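Local coordinates for protein 2,3-dehydroadipyl-CoA hydratase (Escherichia coli, PDB 4FZW) that catalyses the reversible hydration of 2,3-dehydroadipyl-CoA to 3-hydroxyadipyl-CoA in the breakdown of phenylacetate, at residues B[7-12]-B[38-43]; B[29-34]-B[68-73]; B[90-95]-B[144-149]; B[110-115]-B[137-142]; B[208-213]-B[228-233]. All coordinates share one frame; numbering follows the deposited sequence.

Five contacts illustrate how a crotonase-type chain ties its helices, loops and sheets together. Contacts 1 and 2 share helix 31-46 and have centres about 20 Å apart. Contact 1 joins contact 3 through a salt bridge, Glu42 OE2 to Arg90 NE at 2.9 Å. At contact 4 a bound glycerol, probably from the crystallisation liquor, sits about 3 Å from the side chain of Glu112, in what is probably the active-site pocket. The centre of contact 4 is about 9 Å from that of contact 3 and about 14 Å from that of contact 2. Contact 5, in the late helices, meets contact 3 where Lys209 NZ approaches Phe94 O at 3.0 Å.

Contact 1. Residues B[7-12]-B[38-43]; sequences LIVSRQ and VNELEA
Strand 7-12 comes nearest to residues 38-43 of helix 31-46 at Val9 and Glu40, whose CA atoms are 8.2 Å apart. Side chains bridge that gap, and Glu40 supplies the whole share of residues 38-43 in it. Its chain bends at chi2 (-61°), which turns the carboxylate broadside to Val9. Methyl CG2 of Val9 then lies over the face of that group, 3.2 Å from Glu40 OE2 and 3.6 Å from Glu40 OE1. The aliphatic stem is used as well: Leu7 CD2 rests 3.8 Å from Glu40 CG, and the two side chains lie alongside, pointing opposite ways. Glu40 OE2 also takes a weak hydrogen bond from Gln36 NE2, one helical turn earlier. With an alanine here, the Val9 and Leu7 methyls would probably lose their cover on this side and Gln36 its weak acceptor. Leu16 and Leu18 of strand 15-20 also touch Val9, so the outermost strand, within this chain, of the six-stranded sheet is bound to its neighbour and to the helix together. Chemically this is methyl-on-carboxylate packing in a partly buried place, where one carboxylate oxygen, OE2, takes a weak bond from within the same helix.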
# COMPACT_ATOMS: atom_id res chain seq x y z
N LEU B 7 25.82 -28.72 -6.87
CA LEU B 7 25.56 -27.91 -5.67
C LEU B 7 26.10 -28.58 -4.44
O LEU B 7 25.46 -29.44 -3.86
CB LEU B 7 24.06 -27.67 -5.47
CG LEU B 7 23.71 -26.76 -4.30
CD1 LEU B 7 24.31 -25.38 -4.52
CD2 LEU B 7 22.20 -26.65 -4.09
N ILE B 8 27.29 -28.17 -4.01
CA ILE B 8 27.92 -28.84 -2.89
C ILE B 8 27.36 -28.36 -1.57
O ILE B 8 27.37 -27.17 -1.26
CB ILE B 8 29.45 -28.71 -2.90
CG1 ILE B 8 30.02 -28.98 -4.30
CG2 ILE B 8 30.07 -29.65 -1.84
CD1 ILE B 8 29.84 -30.41 -4.81
N VAL B 9 26.84 -29.30 -0.80
CA VAL B 9 26.24 -28.97 0.47
C VAL B 9 27.27 -29.22 1.54
O VAL B 9 27.87 -30.28 1.60
CB VAL B 9 24.97 -29.83 0.71
CG1 VAL B 9 24.33 -29.49 2.05
CG2 VAL B 9 24.00 -29.63 -0.45
N SER B 10 27.49 -28.22 2.39
CA SER B 10 28.49 -28.36 3.43
C SER B 10 28.04 -27.64 4.69
O SER B 10 27.10 -26.86 4.66
CB SER B 10 29.90 -27.92 2.96
OG SER B 10 30.14 -26.55 3.18
N ARG B 11 28.72 -27.91 5.78
CA ARG B 11 28.22 -27.56 7.08
C ARG B 11 29.33 -27.03 7.96
O ARG B 11 30.46 -27.53 7.95
CB ARG B 11 27.61 -28.80 7.72
CG ARG B 11 27.39 -28.71 9.21
CD ARG B 11 25.98 -28.27 9.56
NE ARG B 11 25.22 -29.36 10.16
CZ ARG B 11 23.99 -29.23 10.64
NH1 ARG B 11 23.38 -28.06 10.58
NH2 ARG B 11 23.36 -30.28 11.17
N GLN B 12 29.02 -26.00 8.73
CA GLN B 12 29.87 -25.55 9.81
C GLN B 12 29.00 -25.18 10.99
O GLN B 12 28.42 -24.10 11.01
CB GLN B 12 30.74 -24.37 9.39
CG GLN B 12 31.80 -24.72 8.36
CD GLN B 12 32.60 -23.51 7.90
OE1 GLN B 12 32.11 -22.38 7.97
NE2 GLN B 12 33.82 -23.75 7.44
N VAL B 38 16.26 -24.82 -3.91
CA VAL B 38 15.00 -24.75 -3.18
C VAL B 38 14.86 -25.89 -2.18
O VAL B 38 14.37 -25.69 -1.06
CB VAL B 38 13.77 -24.76 -4.13
CG1 VAL B 38 12.49 -25.09 -3.37
CG2 VAL B 38 13.64 -23.43 -4.86
N ASN B 39 15.26 -27.10 -2.56
CA ASN B 39 15.04 -28.23 -1.67
C ASN B 39 15.96 -28.16 -0.47
O ASN B 39 15.56 -28.48 0.65
CB ASN B 39 15.15 -29.59 -2.38
CG ASN B 39 14.04 -29.80 -3.40
OD1 ASN B 39 12.94 -29.28 -3.25
ND2 ASN B 39 14.33 -30.55 -4.46
N GLU B 40 17.20 -27.72 -0.72
CA GLU B 40 18.20 -27.54 0.33
C GLU B 40 17.72 -26.54 1.40
O GLU B 40 17.71 -26.85 2.60
CB GLU B 40 19.53 -27.07 -0.27
CG GLU B 40 20.27 -28.08 -1.16
CD GLU B 40 20.65 -29.35 -0.44
OE1 GLU B 40 20.61 -29.39 0.82
OE2 GLU B 40 21.00 -30.32 -1.14
N LEU B 41 17.32 -25.35 0.96
CA LEU B 41 16.84 -24.32 1.88
C LEU B 41 15.54 -24.69 2.58
O LEU B 41 15.36 -24.38 3.76
CB LEU B 41 16.64 -23.00 1.14
CG LEU B 41 17.87 -22.34 0.56
CD1 LEU B 41 17.45 -21.11 -0.21
CD2 LEU B 41 18.90 -22.02 1.67
N GLU B 42 14.62 -25.33 1.87
CA GLU B 42 13.41 -25.81 2.53
C GLU B 42 13.78 -26.83 3.61
O GLU B 42 13.38 -26.69 4.76
CB GLU B 42 12.34 -26.27 1.53
CG GLU B 42 11.69 -25.05 0.81
CD GLU B 42 10.61 -25.39 -0.20
OE1 GLU B 42 10.44 -26.57 -0.55
OE2 GLU B 42 9.95 -24.44 -0.66
N ALA B 43 14.61 -27.81 3.26
CA ALA B 43 15.07 -28.78 4.26
C ALA B 43 15.74 -28.10 5.46
O ALA B 43 15.48 -28.46 6.60
CB ALA B 43 15.98 -29.83 3.65

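Contact 2. Residues B[29-34]-B[68-73]; sequences LNNALL and LNEMAE
The amino-terminal first turn of helix 31-46, part of the crotonase fold, is met here by Glu70, which reaches Asn31 from the short, weakly bonded helix 68-72. Asn30 holds the N-cap position, and Glu70 meets the N-H of the residue after it. The carboxylate arrives from a distant part of the chain: Asn31 N donates to Glu70 OE1 at 3.1 Å, with an N-H...O angle of 146°, and the oxygen receives it on its syn lone pair. Glu70 can span the distance because its chain is extended beyond CG (chi2 -179°). Placed at the start of a helix, its negative charge would probably be favoured by the helix dipole, and Arg84 adds a long, weak ion pair to the same oxygen. A glutamine here would probably forfeit the charge facing that helix end and the pull on Arg84, and an amide group could turn its nitrogen towards Asn31 N. Ile244 of the second subunit packs on Met71 and Ala72 of helix 68-72. Across the contact, the Asn31 amide plane is turned 47° from the carboxylate, and Asn31 CB lies 3.3 Å from Glu70 OE1.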
# COMPACT_ATOMS: atom_id res chain seq x y z
N LEU B 29 22.36 -20.65 -13.51
CA LEU B 29 21.28 -21.25 -12.75
C LEU B 29 20.43 -22.13 -13.62
O LEU B 29 19.64 -21.66 -14.41
CB LEU B 29 20.42 -20.18 -12.07
CG LEU B 29 21.16 -19.44 -10.96
CD1 LEU B 29 20.28 -18.37 -10.37
CD2 LEU B 29 21.59 -20.43 -9.90
N ASN B 30 20.64 -23.43 -13.50
CA ASN B 30 19.77 -24.41 -14.14
C ASN B 30 18.41 -24.48 -13.46
O ASN B 30 18.25 -24.15 -12.28
CB ASN B 30 20.38 -25.81 -14.09
CG ASN B 30 21.04 -26.20 -15.38
OD1 ASN B 30 20.92 -25.50 -16.38
ND2 ASN B 30 21.72 -27.34 -15.38
N ASN B 31 17.43 -24.95 -14.22
CA ASN B 31 16.18 -25.37 -13.63
C ASN B 31 16.44 -26.39 -12.52
O ASN B 31 15.95 -26.26 -11.40
CB ASN B 31 15.31 -26.00 -14.70
CG ASN B 31 13.91 -25.44 -14.72
OD1 ASN B 31 13.31 -25.19 -13.68
ND2 ASN B 31 13.39 -25.23 -15.93
N ALA B 32 17.21 -27.41 -12.85
CA ALA B 32 17.56 -28.43 -11.87
C ALA B 32 18.33 -27.82 -10.71
O ALA B 32 18.06 -28.15 -9.57
CB ALA B 32 18.34 -29.54 -12.51
N LEU B 33 19.27 -26.91 -11.00
CA LEU B 33 20.09 -26.29 -9.94
C LEU B 33 19.21 -25.43 -9.03
O LEU B 33 19.18 -25.60 -7.80
CB LEU B 33 21.23 -25.47 -10.54
CG LEU B 33 22.23 -24.80 -9.58
CD1 LEU B 33 22.71 -25.76 -8.49
CD2 LEU B 33 23.41 -24.19 -10.34
N LEU B 34 18.46 -24.53 -9.64
CA LEU B 34 17.41 -23.82 -8.94
C LEU B 34 16.54 -24.72 -8.06
O LEU B 34 16.32 -24.41 -6.88
CB LEU B 34 16.53 -23.11 -9.95
CG LEU B 34 15.76 -21.96 -9.34
CD1 LEU B 34 16.76 -20.96 -8.79
CD2 LEU B 34 14.84 -21.32 -10.37
N LEU B 68 20.43 -20.37 -21.04
CA LEU B 68 19.77 -19.58 -22.07
C LEU B 68 18.79 -20.40 -22.91
O LEU B 68 17.77 -19.87 -23.37
CB LEU B 68 20.81 -18.90 -22.97
CG LEU B 68 20.29 -17.76 -23.84
CD1 LEU B 68 19.44 -16.80 -23.01
CD2 LEU B 68 21.45 -17.03 -24.49
N ASN B 69 19.10 -21.68 -23.11
CA ASN B 69 18.26 -22.58 -23.90
C ASN B 69 16.93 -22.80 -23.20
O ASN B 69 15.87 -22.74 -23.83
CB ASN B 69 18.94 -23.93 -24.11
CG ASN B 69 20.38 -23.81 -24.56
OD1 ASN B 69 21.18 -23.08 -23.97
ND2 ASN B 69 20.73 -24.53 -25.62
N GLU B 70 16.99 -23.07 -21.90
CA GLU B 70 15.79 -23.30 -21.11
C GLU B 70 14.78 -22.14 -21.15
O GLU B 70 13.58 -22.37 -21.01
CB GLU B 70 16.14 -23.65 -19.66
CG GLU B 70 16.75 -25.04 -19.47
CD GLU B 70 17.06 -25.33 -18.01
OE1 GLU B 70 16.83 -24.44 -17.17
OE2 GLU B 70 17.54 -26.45 -17.69
N MET B 71 15.25 -20.90 -21.35
CA MET B 71 14.31 -19.77 -21.44
C MET B 71 13.92 -19.42 -22.86
O MET B 71 13.05 -18.57 -23.05
CB MET B 71 14.77 -18.53 -20.64
CG MET B 71 15.58 -17.40 -21.32
SD MET B 71 14.52 -15.96 -21.83
CE MET B 71 15.78 -15.26 -23.01
N ALA B 72 14.54 -20.06 -23.84
CA ALA B 72 14.18 -19.87 -25.25
C ALA B 72 13.06 -20.81 -25.72
O ALA B 72 12.07 -20.37 -26.31
CB ALA B 72 15.41 -20.03 -26.15
N GLU B 73 13.23 -22.10 -25.45
CA GLU B 73 12.24 -23.11 -25.84
C GLU B 73 10.90 -22.89 -25.14
O GLU B 73 9.99 -23.72 -25.25
CB GLU B 73 12.77 -24.53 -25.58
CG GLU B 73 13.14 -24.83 -24.14
CD GLU B 73 13.91 -26.14 -24.00
OE1 GLU B 73 14.02 -26.65 -22.87
OE2 GLU B 73 14.42 -26.64 -25.03

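Contact 3. Residues B[90-95]-B[144-149]; sequences RLQAFN and TQRLIR
Gln92 and Arg146 make the polar approach that spans the two segments. Gln92 CG stands anti to its own N (chi1 156°) and the chain runs on extended, carrying OE1 to 3.0 Å from Arg146 NH1. The oxygen comes in at the edge of the guanidinium, near its plane, whereas the amide as a whole is turned 71° against it. A bend at chi3 of Arg146 swings the group towards helix 84-92, and its other terminal nitrogen, NH2, is hydrogen-bonded to Ala141 O, its stronger partner. In the crotonase fold of this chain, the pair joins helix 84-92 to the beginning of helix 146-162. A second kind of interaction is internal to segment 144-149. There Arg149 NH1 donates to Gln145 O at 3.1 Å, from above the carbonyl plane, and also to Gln145 OE1 at 3.3 Å; both acceptors lie close to its guanidinium plane, so one nitrogen staples the backbone and side chain of Gln145. Apolar packing forms the third group, with Leu91 set on Leu37 and Val38, and Leu147 on Leu115 and Leu130. Interactions with the second subunit complete the surroundings, among them Thr144 N bonded to Glu227 OE2 of that subunit and Gln145 NE2 to its Ala211 O.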
# COMPACT_ATOMS: atom_id res chain seq x y z
N ARG B 90 9.66 -19.63 -3.47
CA ARG B 90 10.00 -20.56 -2.40
C ARG B 90 11.37 -20.25 -1.81
O ARG B 90 11.57 -20.42 -0.61
CB ARG B 90 9.91 -22.02 -2.85
CG ARG B 90 8.47 -22.52 -2.98
CD ARG B 90 8.37 -23.69 -3.92
NE ARG B 90 8.86 -24.92 -3.30
CZ ARG B 90 8.70 -26.12 -3.83
NH1 ARG B 90 8.06 -26.26 -4.99
NH2 ARG B 90 9.18 -27.19 -3.20
N LEU B 91 12.31 -19.78 -2.64
CA LEU B 91 13.63 -19.32 -2.15
C LEU B 91 13.48 -18.17 -1.16
O LEU B 91 14.06 -18.19 -0.08
CB LEU B 91 14.55 -18.85 -3.29
CG LEU B 91 15.04 -19.81 -4.38
CD1 LEU B 91 15.88 -19.03 -5.37
CD2 LEU B 91 15.82 -20.96 -3.78
N GLN B 92 12.70 -17.18 -1.57
CA GLN B 92 12.44 -15.99 -0.77
C GLN B 92 11.69 -16.29 0.52
O GLN B 92 11.71 -15.50 1.45
CB GLN B 92 11.65 -14.97 -1.58
CG GLN B 92 10.86 -14.02 -0.71
CD GLN B 92 10.22 -12.91 -1.49
OE1 GLN B 92 10.80 -11.82 -1.63
NE2 GLN B 92 9.01 -13.17 -2.00
N ALA B 93 11.01 -17.43 0.58
CA ALA B 93 10.21 -17.77 1.75
C ALA B 93 11.08 -18.45 2.80
O ALA B 93 10.64 -18.70 3.93
CB ALA B 93 9.02 -18.65 1.35
N PHE B 94 12.32 -18.74 2.44
CA PHE B 94 13.26 -19.27 3.41
C PHE B 94 13.25 -18.33 4.62
O PHE B 94 13.43 -17.12 4.47
CB PHE B 94 14.66 -19.40 2.80
CG PHE B 94 15.71 -19.89 3.78
CD1 PHE B 94 15.69 -21.19 4.25
CD2 PHE B 94 16.71 -19.05 4.21
CE1 PHE B 94 16.65 -21.65 5.14
CE2 PHE B 94 17.69 -19.50 5.11
CZ PHE B 94 17.66 -20.81 5.57
N ASN B 95 13.02 -18.88 5.80
CA ASN B 95 12.71 -18.07 6.98
C ASN B 95 13.94 -17.73 7.83
O ASN B 95 13.84 -16.98 8.80
CB ASN B 95 11.64 -18.77 7.82
CG ASN B 95 12.15 -20.08 8.44
OD1 ASN B 95 13.11 -20.69 7.97
ND2 ASN B 95 11.49 -20.52 9.50
N THR B 144 14.14 -6.11 -11.28
CA THR B 144 13.54 -4.78 -11.46
C THR B 144 12.97 -4.18 -10.18
O THR B 144 12.55 -3.02 -10.17
CB THR B 144 12.38 -4.77 -12.50
OG1 THR B 144 11.28 -5.57 -12.01
CG2 THR B 144 12.84 -5.28 -13.85
N GLN B 145 12.94 -4.97 -9.11
CA GLN B 145 12.20 -4.63 -7.91
C GLN B 145 13.13 -4.48 -6.73
O GLN B 145 13.04 -3.52 -5.97
CB GLN B 145 11.16 -5.72 -7.61
CG GLN B 145 10.11 -5.88 -8.71
CD GLN B 145 9.38 -4.60 -8.98
OE1 GLN B 145 8.92 -3.93 -8.06
NE2 GLN B 145 9.32 -4.21 -10.25
N ARG B 146 14.02 -5.45 -6.58
CA ARG B 146 14.87 -5.46 -5.40
C ARG B 146 16.04 -4.48 -5.52
O ARG B 146 16.45 -3.89 -4.52
CB ARG B 146 15.31 -6.87 -5.10
CG ARG B 146 14.32 -7.59 -4.26
CD ARG B 146 14.77 -8.97 -3.90
NE ARG B 146 14.40 -9.90 -4.95
CZ ARG B 146 13.57 -10.92 -4.78
NH1 ARG B 146 13.03 -11.15 -3.59
NH2 ARG B 146 13.28 -11.71 -5.79
N LEU B 147 16.53 -4.27 -6.74
CA LEU B 147 17.67 -3.40 -6.95
C LEU B 147 17.34 -1.93 -6.65
O LEU B 147 18.09 -1.25 -5.93
CB LEU B 147 18.22 -3.57 -8.38
CG LEU B 147 19.52 -2.83 -8.71
CD1 LEU B 147 20.60 -3.07 -7.64
CD2 LEU B 147 20.03 -3.21 -10.08
N ILE B 148 16.21 -1.46 -7.17
CA ILE B 148 15.84 -0.06 -6.99
C ILE B 148 15.58 0.23 -5.51
O ILE B 148 15.85 1.32 -5.02
CB ILE B 148 14.64 0.32 -7.89
CG1 ILE B 148 14.31 1.81 -7.77
CG2 ILE B 148 13.45 -0.55 -7.59
CD1 ILE B 148 13.51 2.33 -8.96
N ARG B 149 15.07 -0.77 -4.80
CA ARG B 149 14.78 -0.62 -3.38
C ARG B 149 16.04 -0.40 -2.54
O ARG B 149 15.96 0.13 -1.43
CB ARG B 149 13.93 -1.81 -2.86
CG ARG B 149 12.45 -1.64 -3.18
CD ARG B 149 11.59 -2.81 -2.70
NE ARG B 149 10.16 -2.55 -2.86
CZ ARG B 149 9.49 -2.68 -4.01
NH1 ARG B 149 10.11 -3.08 -5.11
NH2 ARG B 149 8.19 -2.41 -4.06

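Contact 4. Residues B[110-115]-B[137-142]; sequences GCELAL and IMPGAG
Glu112 reaches from helix 109-116 to Ala141 in the loop 137-142, and nearly every atom of its side chain meets that loop. CB begins the path 3.9 Å from Ala141 O, and CG continues beside the same peptide. An extended course beyond CG (chi2 167°) brings CD to 3.6 Å from Ala141 N. At the tip the oxygens part. OE1 lies 3.6 Å from the Ala141 methyl, CB, and has a weak hydrogen bond to a bound glycerol, probably from the crystallisation liquor, whose O1 also takes the N-H of Gly140. OE2 accepts from Ala141 N at 3.2 Å with an N-H...O angle of 158°, the donor standing well above the carboxylate plane (59° out of it), and from Gly143 N, its stronger partner; Pro139 CB lies beside it. Two backbone N-H groups, those of Ala141 and Gly143, thus hold OE2 at a pocket consistent with the active site of crotonase relatives, and the side chain of Glu132, from helix 132-135, touches that of Glu112. At the base of the side chain, a water donates to Glu112 O at 3.0 Å and to Ala141 O at 2.7 Å, bridging the two backbones. The loop runs between helix 132-135 and helix 146-162, Leu115 packs on Arg146 and Leu147 of the latter, and Glu227 of the second subunit accepts from Gly142 N.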
# COMPACT_ATOMS: atom_id res chain seq x y z
N GLY B 110 22.06 -14.51 -11.45
CA GLY B 110 23.07 -14.45 -10.42
C GLY B 110 22.95 -13.19 -9.56
O GLY B 110 23.02 -13.26 -8.33
N CYS B 111 22.79 -12.04 -10.20
CA CYS B 111 22.58 -10.83 -9.44
C CYS B 111 21.27 -10.95 -8.68
O CYS B 111 21.23 -10.66 -7.49
CB CYS B 111 22.56 -9.61 -10.34
SG CYS B 111 22.38 -8.06 -9.44
N GLU B 112 20.22 -11.39 -9.39
CA GLU B 112 18.88 -11.57 -8.80
C GLU B 112 18.90 -12.48 -7.60
O GLU B 112 18.28 -12.18 -6.59
CB GLU B 112 17.86 -12.05 -9.84
CG GLU B 112 17.47 -10.92 -10.76
CD GLU B 112 16.73 -11.36 -11.97
OE1 GLU B 112 16.96 -12.49 -12.45
OE2 GLU B 112 15.92 -10.54 -12.46
N LEU B 113 19.64 -13.59 -7.70
CA LEU B 113 19.86 -14.47 -6.55
C LEU B 113 20.41 -13.69 -5.37
O LEU B 113 19.84 -13.71 -4.29
CB LEU B 113 20.79 -15.62 -6.92
CG LEU B 113 21.10 -16.66 -5.83
CD1 LEU B 113 19.78 -17.30 -5.30
CD2 LEU B 113 22.08 -17.75 -6.31
N ALA B 114 21.52 -12.98 -5.58
CA ALA B 114 22.18 -12.22 -4.52
C ALA B 114 21.27 -11.15 -3.88
O ALA B 114 21.18 -11.04 -2.66
CB ALA B 114 23.48 -11.62 -5.04
N LEU B 115 20.59 -10.37 -4.72
CA LEU B 115 19.56 -9.46 -4.26
C LEU B 115 18.53 -10.19 -3.39
O LEU B 115 18.02 -9.63 -2.43
CB LEU B 115 18.85 -8.81 -5.46
CG LEU B 115 19.68 -7.83 -6.30
CD1 LEU B 115 19.11 -7.66 -7.70
CD2 LEU B 115 19.80 -6.50 -5.58
N ILE B 137 15.09 -9.09 -23.49
CA ILE B 137 14.15 -9.43 -22.42
C ILE B 137 14.27 -8.42 -21.27
O ILE B 137 14.62 -7.25 -21.48
CB ILE B 137 14.34 -10.89 -21.90
CG1 ILE B 137 15.82 -11.19 -21.61
CG2 ILE B 137 13.83 -11.90 -22.91
CD1 ILE B 137 16.04 -12.47 -20.80
N MET B 138 13.99 -8.88 -20.06
CA MET B 138 14.20 -8.07 -18.88
C MET B 138 14.41 -8.97 -17.68
O MET B 138 14.38 -10.19 -17.81
CB MET B 138 13.02 -7.11 -18.67
CG MET B 138 11.68 -7.80 -18.47
SD MET B 138 10.32 -6.63 -18.32
CE MET B 138 10.04 -6.58 -16.57
N PRO B 139 14.69 -8.37 -16.51
CA PRO B 139 14.80 -9.20 -15.32
C PRO B 139 13.49 -9.94 -15.03
O PRO B 139 12.38 -9.37 -15.13
CB PRO B 139 15.13 -8.20 -14.23
CG PRO B 139 15.92 -7.15 -14.95
CD PRO B 139 15.20 -7.01 -16.28
N GLY B 140 13.61 -11.21 -14.70
CA GLY B 140 12.43 -12.03 -14.55
C GLY B 140 12.31 -12.61 -13.16
O GLY B 140 11.40 -13.41 -12.91
N ALA B 141 13.21 -12.23 -12.26
CA ALA B 141 13.16 -12.79 -10.93
C ALA B 141 13.46 -11.76 -9.84
O ALA B 141 14.06 -12.08 -8.81
CB ALA B 141 14.08 -13.98 -10.83
N GLY B 142 13.04 -10.52 -10.05
CA GLY B 142 13.18 -9.51 -9.01
C GLY B 142 14.19 -8.43 -9.30
O GLY B 142 14.24 -7.42 -8.62
O HOH W 1 15.74 -10.75 -7.20

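Contact 5. Residues B[208-213]-B[228-233]; sequences AKQALR and RQLFTL
Leu230 packs its CD1 methyl into the backbone of helix 202-214 at Ala211, and this is where the contact is tight. The methyl is 3.6 Å from Ala211 N and 3.7 Å from Ala211 CB, and the CA atoms of the two residues are 7.2 Å apart, a close approach that the small alanine permits. Leu230 has its CG anti to the carbonyl carbon (chi1 -75°), which sends the branch across to the other helix. Gln210 belongs to the looser side. Its CG comes only to 4.3 Å from Leu230 CD2, and from there the chain bends so that the amide leads away from the partner helix, and the residue remains partly exposed. Within helix 220-235, Thr232 OG1 donates to Arg228 O at 2.8 Å, and Thr232 N reaches the same oxygen from the opposite face of its plane. Arg228 NH1 lies over the rim of one face of the Phe231 ring and is hydrogen-bonded to Gly140 O of the third subunit. Gln145 of that subunit is bonded to Ala211 O, and Gln229 of the fourth packs on Leu230. Within the chain the two consecutive helices run in roughly opposite directions as a helical hairpin near its C-terminal end, and Lys209 anchors helix 202-214 to the body of the fold through a salt bridge to Asp118 and bonds to the carbonyls of Phe94 and Lys96.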
# COMPACT_ATOMS: atom_id res chain seq x y z
N ALA B 208 13.27 -11.34 13.73
CA ALA B 208 13.84 -10.10 13.23
C ALA B 208 13.84 -10.09 11.71
O ALA B 208 13.56 -9.06 11.09
CB ALA B 208 15.25 -9.93 13.74
N LYS B 209 14.15 -11.24 11.12
CA LYS B 209 14.16 -11.35 9.66
C LYS B 209 12.77 -11.06 9.09
O LYS B 209 12.62 -10.31 8.13
CB LYS B 209 14.63 -12.73 9.19
CG LYS B 209 14.98 -12.74 7.71
CD LYS B 209 15.16 -14.15 7.15
CE LYS B 209 15.05 -14.09 5.63
NZ LYS B 209 15.67 -15.25 4.93
N GLN B 210 11.76 -11.66 9.71
CA GLN B 210 10.38 -11.52 9.26
C GLN B 210 9.96 -10.06 9.26
O GLN B 210 9.39 -9.58 8.28
CB GLN B 210 9.46 -12.37 10.13
CG GLN B 210 7.99 -12.34 9.67
CD GLN B 210 7.79 -12.83 8.24
OE1 GLN B 210 8.74 -13.26 7.57
NE2 GLN B 210 6.55 -12.77 7.76
N ALA B 211 10.28 -9.35 10.34
CA ALA B 211 10.12 -7.90 10.40
C ALA B 211 10.82 -7.18 9.25
O ALA B 211 10.27 -6.23 8.71
CB ALA B 211 10.62 -7.34 11.73
N LEU B 212 12.01 -7.63 8.87
CA LEU B 212 12.72 -7.00 7.75
C LEU B 212 12.05 -7.27 6.40
O LEU B 212 11.94 -6.35 5.58
CB LEU B 212 14.20 -7.42 7.71
CG LEU B 212 15.11 -6.96 8.86
CD1 LEU B 212 16.30 -7.92 9.07
CD2 LEU B 212 15.57 -5.51 8.66
N ARG B 213 11.60 -8.50 6.17
CA ARG B 213 10.87 -8.84 4.94
C ARG B 213 9.57 -8.02 4.80
O ARG B 213 9.21 -7.60 3.71
CB ARG B 213 10.52 -10.32 4.89
CG ARG B 213 11.72 -11.26 5.01
CD ARG B 213 11.25 -12.70 5.21
NE ARG B 213 10.43 -13.17 4.11
CZ ARG B 213 9.87 -14.38 4.06
NH1 ARG B 213 9.14 -14.73 3.00
NH2 ARG B 213 10.04 -15.23 5.06
N ARG B 228 6.09 -4.75 16.44
CA ARG B 228 5.72 -4.88 17.85
C ARG B 228 5.11 -6.23 18.20
O ARG B 228 5.36 -6.77 19.26
CB ARG B 228 4.80 -3.74 18.29
CG ARG B 228 5.55 -2.42 18.45
CD ARG B 228 6.68 -2.59 19.42
NE ARG B 228 6.19 -3.07 20.71
CZ ARG B 228 6.95 -3.23 21.79
NH1 ARG B 228 8.24 -2.95 21.75
NH2 ARG B 228 6.41 -3.67 22.93
N GLN B 229 4.31 -6.80 17.30
CA GLN B 229 3.72 -8.12 17.56
C GLN B 229 4.76 -9.23 17.47
O GLN B 229 4.69 -10.21 18.21
CB GLN B 229 2.49 -8.40 16.69
CG GLN B 229 2.66 -8.10 15.25
CD GLN B 229 1.35 -7.69 14.59
OE1 GLN B 229 0.63 -6.83 15.09
NE2 GLN B 229 1.05 -8.29 13.47
N LEU B 230 5.75 -9.05 16.59
CA LEU B 230 6.91 -9.94 16.53
C LEU B 230 7.77 -9.79 17.77
O LEU B 230 8.16 -10.79 18.39
CB LEU B 230 7.75 -9.65 15.29
CG LEU B 230 7.14 -10.16 13.99
CD1 LEU B 230 7.69 -9.37 12.78
CD2 LEU B 230 7.32 -11.68 13.85
N PHE B 231 8.06 -8.56 18.14
CA PHE B 231 8.84 -8.28 19.33
C PHE B 231 8.18 -8.97 20.54
O PHE B 231 8.80 -9.74 21.26
CB PHE B 231 8.93 -6.78 19.54
CG PHE B 231 9.63 -6.38 20.79
CD1 PHE B 231 11.01 -6.16 20.79
CD2 PHE B 231 8.92 -6.21 21.98
CE1 PHE B 231 11.68 -5.80 21.96
CE2 PHE B 231 9.58 -5.84 23.15
CZ PHE B 231 10.99 -5.63 23.13
N THR B 232 6.90 -8.69 20.74
CA THR B 232 6.16 -9.28 21.85
C THR B 232 6.27 -10.81 21.83
O THR B 232 6.41 -11.46 22.86
CB THR B 232 4.68 -8.84 21.82
OG1 THR B 232 4.61 -7.41 21.83
CG2 THR B 232 3.93 -9.40 23.03
N LEU B 233 6.20 -11.37 20.63
CA LEU B 233 6.36 -12.80 20.45
C LEU B 233 7.59 -13.31 21.18
O LEU B 233 7.53 -14.31 21.90
CB LEU B 233 6.47 -13.11 18.95
CG LEU B 233 6.69 -14.54 18.47
CD1 LEU B 233 5.53 -14.95 17.59
CD2 LEU B 233 8.01 -14.64 17.71